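Long-range contacts in tungsten-containing formylmethanofuran dehydrogenase 2 subunit C (Methanothermobacter wolfeii, PDB 5T5I), which forms, as subunit C, part of the tungsten-containing formylmethanofuran dehydrogenase complex, which interconverts carbon dioxide and formylmethanofuran in methanogenic archaea: residues V14-P19 with Y74-I79; E10-P15 with I39-E44. All coordinates share one frame; numbering follows the deposited sequence.

Interaction 1 (V14-P19 with Y74-I79)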
loop_
_atom_site.group_PDB
_atom_site.type_symbol
_atom_site.label_atom_id
_atom_site.label_comp_id
_atom_site.label_asym_id
_atom_site.label_seq_id
_atom_site.Cartn_x
_atom_site.Cartn_y
_atom_site.Cartn_z
ATOM N N VAL C 14 -17.649 44.797 24.106
ATOM C CA VAL C 14 -17.737 45.360 22.761
ATOM C C VAL C 14 -16.384 46.058 22.601
ATOM O O VAL C 14 -16.104 46.945 23.403
ATOM C CB VAL C 14 -18.908 46.354 22.607
ATOM C CG1 VAL C 14 -18.838 47.080 21.265
ATOM C CG2 VAL C 14 -20.239 45.638 22.760
ATOM N N PRO C 15 -15.502 45.670 21.656
ATOM C CA PRO C 15 -14.165 46.296 21.626
ATOM C C PRO C 15 -14.109 47.803 21.382
ATOM O O PRO C 15 -15.045 48.399 20.840
ATOM C CB PRO C 15 -13.431 45.548 20.505
ATOM C CG PRO C 15 -14.244 44.356 20.204
ATOM C CD PRO C 15 -15.639 44.614 20.633
ATOM N N LEU C 16 -12.991 48.401 21.795
ATOM C CA LEU C 16 -12.675 49.799 21.548
ATOM C C LEU C 16 -11.823 49.863 20.284
ATOM O O LEU C 16 -11.059 48.931 20.009
ATOM C CB LEU C 16 -11.836 50.390 22.705
ATOM C CG LEU C 16 -12.446 50.368 24.111
ATOM C CD1 LEU C 16 -11.450 50.886 25.127
ATOM C CD2 LEU C 16 -13.718 51.190 24.166
ATOM N N GLU C 17 -11.933 50.957 19.528
ATOM C CA GLU C 17 -11.052 51.239 18.378
ATOM C C GLU C 17 -10.392 52.555 18.748
ATOM O O GLU C 17 -11.089 53.548 18.923
ATOM C CB GLU C 17 -11.784 51.365 17.035
ATOM C CG GLU C 17 -12.552 50.117 16.642
ATOM C CD GLU C 17 -12.781 49.939 15.152
ATOM O OE1 GLU C 17 -13.557 49.028 14.781
ATOM O OE2 GLU C 17 -12.168 50.687 14.353
ATOM N N ALA C 18 -9.069 52.556 18.920
ATOM C CA ALA C 18 -8.356 53.738 19.390
ATOM C C ALA C 18 -7.148 54.126 18.526
ATOM O O ALA C 18 -6.028 54.233 19.036
ATOM C CB ALA C 18 -7.945 53.518 20.837
ATOM N N PRO C 19 -7.376 54.448 17.232
ATOM C CA PRO C 19 -6.262 54.916 16.382
ATOM C C PRO C 19 -5.617 56.223 16.861
ATOM O O PRO C 19 -4.463 56.484 16.516
ATOM C CB PRO C 19 -6.919 55.065 15.005
ATOM C CG PRO C 19 -8.366 55.329 15.314
ATOM C CD PRO C 19 -8.645 54.428 16.471
ATOM N N TYR C 74 -6.467 43.906 25.705
ATOM C CA TYR C 74 -6.839 42.798 24.815
ATOM C C TYR C 74 -8.021 43.133 23.887
ATOM O O TYR C 74 -8.145 42.505 22.846
ATOM C CB TYR C 74 -7.150 41.507 25.619
ATOM C CG TYR C 74 -8.522 41.493 26.258
ATOM C CD1 TYR C 74 -8.757 42.147 27.459
ATOM C CD2 TYR C 74 -9.605 40.888 25.624
ATOM C CE1 TYR C 74 -10.026 42.183 28.027
ATOM C CE2 TYR C 74 -10.882 40.915 26.186
ATOM C CZ TYR C 74 -11.087 41.568 27.390
ATOM O OH TYR C 74 -12.326 41.606 27.983
ATOM N N ASN C 75 -8.905 44.070 24.290
ATOM C CA ASN C 75 -10.060 44.462 23.485
ATOM C C ASN C 75 -9.953 45.900 22.944
ATOM O O ASN C 75 -10.973 46.554 22.731
ATOM C CB ASN C 75 -11.368 44.206 24.268
ATOM C CG ASN C 75 -12.230 43.128 23.634
ATOM O OD1 ASN C 75 -11.802 42.402 22.736
ATOM N ND2 ASN C 75 -13.471 42.993 24.086
ATOM N N THR C 76 -8.722 46.334 22.597
ATOM C CA THR C 76 -8.481 47.658 22.008
ATOM C C THR C 76 -7.744 47.480 20.691
ATOM O O THR C 76 -6.627 46.936 20.657
ATOM C CB THR C 76 -7.750 48.590 22.969
ATOM O OG1 THR C 76 -8.463 48.612 24.204
ATOM C CG2 THR C 76 -7.636 50.016 22.430
ATOM N N LYS C 77 -8.386 47.949 19.614
ATOM C CA LYS C 77 -7.907 47.842 18.236
ATOM C C LYS C 77 -7.232 49.130 17.764
ATOM O O LYS C 77 -7.518 50.207 18.278
ATOM C CB LYS C 77 -9.098 47.545 17.296
ATOM C CG LYS C 77 -9.816 46.240 17.592
ATOM C CD LYS C 77 -11.101 46.081 16.772
ATOM C CE LYS C 77 -11.740 44.728 17.007
ATOM N NZ LYS C 77 -13.009 44.583 16.270
ATOM N N ARG C 78 -6.347 48.996 16.760
ATOM C CA ARG C 78 -5.685 50.086 16.025
ATOM C C ARG C 78 -4.729 50.965 16.854
ATOM O O ARG C 78 -4.423 52.074 16.432
ATOM C CB ARG C 78 -6.744 50.957 15.311
ATOM C CG ARG C 78 -7.656 50.149 14.398
ATOM C CD ARG C 78 -8.621 51.009 13.608
ATOM N NE ARG C 78 -9.482 50.183 12.763
ATOM C CZ ARG C 78 -9.174 49.676 11.570
ATOM N NH1 ARG C 78 -10.053 48.942 10.915
ATOM N NH2 ARG C 78 -7.978 49.888 11.030
ATOM N N ILE C 79 -4.185 50.454 17.971
ATOM C CA ILE C 79 -3.226 51.224 18.783
ATOM C C ILE C 79 -1.985 51.511 17.916
ATOM O O ILE C 79 -1.464 50.602 17.271
ATOM C CB ILE C 79 -2.859 50.483 20.103
ATOM C CG1 ILE C 79 -4.080 50.427 21.059
ATOM C CG2 ILE C 79 -1.654 51.138 20.804
ATOM C CD1 ILE C 79 -3.972 49.378 22.132
HETATM O O HOH W 1 -12.256 48.066 12.483
#

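Interaction 2 (E10-P15 with I39-E44)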
loop_
_atom_site.group_PDB
_atom_site.type_symbol
_atom_site.label_atom_id
_atom_site.label_comp_id
_atom_site.label_asym_id
_atom_site.label_seq_id
_atom_site.Cartn_x
_atom_site.Cartn_y
_atom_site.Cartn_z
ATOM N N GLU C 10 -11.617 48.673 33.430
ATOM C CA GLU C 10 -12.059 47.386 32.885
ATOM C C GLU C 10 -12.345 47.492 31.375
ATOM O O GLU C 10 -13.087 48.378 30.944
ATOM C CB GLU C 10 -13.305 46.862 33.619
ATOM C CG GLU C 10 -13.720 45.470 33.170
ATOM C CD GLU C 10 -14.693 44.761 34.090
ATOM O OE1 GLU C 10 -14.518 43.541 34.311
ATOM O OE2 GLU C 10 -15.649 45.415 34.567
ATOM N N GLN C 11 -11.739 46.597 30.576
ATOM C CA GLN C 11 -11.963 46.603 29.134
ATOM C C GLN C 11 -13.402 46.148 28.855
ATOM O O GLN C 11 -13.883 45.225 29.512
ATOM C CB GLN C 11 -10.980 45.674 28.408
ATOM C CG GLN C 11 -9.563 46.222 28.324
ATOM C CD GLN C 11 -9.335 47.015 27.062
ATOM O OE1 GLN C 11 -9.090 46.444 25.990
ATOM N NE2 GLN C 11 -9.342 48.341 27.159
ATOM N N PRO C 12 -14.106 46.794 27.908
ATOM C CA PRO C 12 -15.482 46.368 27.592
ATOM C C PRO C 12 -15.528 45.110 26.723
ATOM O O PRO C 12 -14.544 44.800 26.044
ATOM C CB PRO C 12 -16.048 47.574 26.832
ATOM C CG PRO C 12 -14.861 48.190 26.177
ATOM C CD PRO C 12 -13.673 47.924 27.057
ATOM N N GLU C 13 -16.679 44.400 26.720
ATOM C CA GLU C 13 -16.893 43.222 25.852
ATOM C C GLU C 13 -17.040 43.622 24.377
ATOM O O GLU C 13 -16.640 42.857 23.495
ATOM C CB GLU C 13 -18.123 42.405 26.283
ATOM C CG GLU C 13 -17.911 41.607 27.562
ATOM C CD GLU C 13 -18.841 40.423 27.743
ATOM O OE1 GLU C 13 -19.917 40.388 27.101
ATOM O OE2 GLU C 13 -18.489 39.521 28.537
ATOM N N VAL C 14 -17.649 44.797 24.106
ATOM C CA VAL C 14 -17.737 45.360 22.761
ATOM C C VAL C 14 -16.384 46.058 22.601
ATOM O O VAL C 14 -16.104 46.945 23.403
ATOM C CB VAL C 14 -18.908 46.354 22.607
ATOM C CG1 VAL C 14 -18.838 47.080 21.265
ATOM C CG2 VAL C 14 -20.239 45.638 22.760
ATOM N N PRO C 15 -15.502 45.670 21.656
ATOM C CA PRO C 15 -14.165 46.296 21.626
ATOM C C PRO C 15 -14.109 47.803 21.382
ATOM O O PRO C 15 -15.045 48.399 20.840
ATOM C CB PRO C 15 -13.431 45.548 20.505
ATOM C CG PRO C 15 -14.244 44.356 20.204
ATOM C CD PRO C 15 -15.639 44.614 20.633
ATOM N N ILE C 39 -12.354 58.127 21.008
ATOM C CA ILE C 39 -12.166 56.736 20.586
ATOM C C ILE C 39 -13.562 56.137 20.309
ATOM O O ILE C 39 -14.568 56.708 20.737
ATOM C CB ILE C 39 -11.354 55.890 21.613
ATOM C CG1 ILE C 39 -12.107 55.713 22.953
ATOM C CG2 ILE C 39 -9.956 56.498 21.829
ATOM C CD1 ILE C 39 -11.464 54.736 23.907
ATOM N N MET C 40 -13.627 54.995 19.608
ATOM C CA MET C 40 -14.914 54.334 19.345
ATOM C C MET C 40 -15.126 53.201 20.336
ATOM O O MET C 40 -14.180 52.488 20.661
ATOM C CB MET C 40 -14.978 53.708 17.929
ATOM C CG MET C 40 -14.838 54.678 16.787
ATOM S SD MET C 40 -16.120 55.941 16.705
ATOM C CE MET C 40 -17.663 54.905 16.530
ATOM N N HIS C 41 -16.370 53.045 20.806
ATOM C CA HIS C 41 -16.830 51.927 21.626
ATOM C C HIS C 41 -18.044 51.393 20.845
ATOM O O HIS C 41 -19.182 51.829 21.062
ATOM C CB HIS C 41 -17.218 52.366 23.048
ATOM C CG HIS C 41 -17.721 51.243 23.900
ATOM N ND1 HIS C 41 -18.624 51.464 24.924
ATOM C CD2 HIS C 41 -17.444 49.919 23.844
ATOM C CE1 HIS C 41 -18.874 50.277 25.453
ATOM N NE2 HIS C 41 -18.185 49.313 24.831
ATOM N N GLY C 42 -17.769 50.540 19.868
ATOM C CA GLY C 42 -18.807 50.023 18.984
ATOM C C GLY C 42 -19.371 51.136 18.119
ATOM O O GLY C 42 -18.607 51.889 17.511
ATOM N N ASN C 43 -20.695 51.329 18.146
ATOM C CA ASN C 43 -21.354 52.378 17.351
ATOM C C ASN C 43 -21.506 53.740 18.089
ATOM O O ASN C 43 -22.303 54.581 17.657
ATOM C CB ASN C 43 -22.704 51.873 16.813
ATOM C CG ASN C 43 -23.737 51.531 17.849
ATOM O OD1 ASN C 43 -23.600 51.849 19.032
ATOM N ND2 ASN C 43 -24.749 50.785 17.442
ATOM N N GLU C 44 -20.764 53.954 19.188
ATOM C CA GLU C 44 -20.761 55.211 19.943
ATOM C C GLU C 44 -19.348 55.773 20.020
ATOM O O GLU C 44 -18.390 55.007 20.142
ATOM C CB GLU C 44 -21.238 54.997 21.386
ATOM C CG GLU C 44 -22.730 54.751 21.523
ATOM C CD GLU C 44 -23.212 54.646 22.961
ATOM O OE1 GLU C 44 -22.388 54.818 23.890
ATOM O OE2 GLU C 44 -24.421 54.382 23.156
HETATM O O HOH W 2 -19.320 46.740 26.073
#

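Interaction 1 (V14-P19 with Y74-I79)
Leu16 and Glu17 pair in parallel with Thr76 and Lys77 at the edge of a small mixed sheet that also holds strand 38-41, beside the chain's long run of parallel strands, which is consistent with a beta-helix. Leu16 N donates to Asn75 O (2.9 Å), Lys77 N to Leu16 O (2.9 Å), and Ala18 N to Lys77 O (2.9 Å), the last nearly straight at 177°.

On the face carrying Glu17 and Lys77, the Glu17 side chain, its CG anti to the carbonyl carbon (chi1 -60°) and extended beyond, lies beside that of Arg78, pointing the same way. The two close a salt bridge: Arg78 NE gives its N-H to Glu17 OE2 at 3.2 Å, from above the carboxylate plane. A water accepts from Arg78 NH1 and lies 2.8 Å from Glu17 OE1, bridging the two. Glu17 also pairs with a basic side chain of another protein's chain, Lys77 NZ with acidic ones there, and Arg78 NH2 with Gln81. Without the carboxylate, as with an alanine here, Arg78 NE and that basic group would probably lose a shared mate. On the other face, Leu16 CD1 packs 3.9 Å from Thr76 OG1, which is hydrogen-bonded to Gln11 OE1; Asn75 ND2 bonds to Pro12 O. The chemistry thus joins backbone-bonded strands to a charged network continuing into a partner subunit.

Interaction 2 (E10-P15 with I39-E44)
Pro12 overlaps the imidazole of His41 obliquely, its CB 3.4 Å from His41 NE2, the proline ring and the imidazole running antiparallel alongside each other. His41 ends strand 38-41 and starts a type II' beta turn to Glu44, the tight connection of a beta hairpin with strand 44-47. Two backbone bonds close it, His41 N to Glu44 O at 2.9 Å and Glu44 N to His41 O at 3.2 Å.

With CG opposite the backbone N (chi1 179°), the imidazole is carried to the loop between strands 3-8 and 16-17. Val14 O lies at the ring edge and in its plane, 3.3 Å from His41 CD2, while Val14 CB packs 3.8 Å from His41 NE2. A water in the ring plane links the segments: it accepts from Val14 N and is hydrogen-bonded to His41 NE2 at 3.1 Å. Phe51 meets the histidine ring edge to face and also touches Pro12. Gly42, at the second position of the turn, has the positive phi (67°) that fits this place in a type II' turn. Val14 CG1, turned away from the backbone N, rests 3.7 Å from Gly42 CA.

How the interactions relate
Interactions 1 and 2 share Val14 and Pro15, and their centres lie about 7 Å apart. Both reach the four-stranded sheet in which strand 16-17 lies between strands 38-41 and 76-77: residues 14-19 pair with the latter in interaction 1, while Glu17 also makes backbone bonds to Met40. The loop 10-15 also bonds to residues 74-79: Asn75 ND2 is 2.9 Å from Pro12 O and Thr76 OG1 is 2.9 Å from Gln11 OE1, both probable hydrogen bonds. Each contact also borders a chain of another protein, with salt bridges from Glu17 and Lys77 in interaction 1 and from Glu13 in interaction 2. The calcium ion is bound elsewhere, at Ser139, Tyr140 and Asp143.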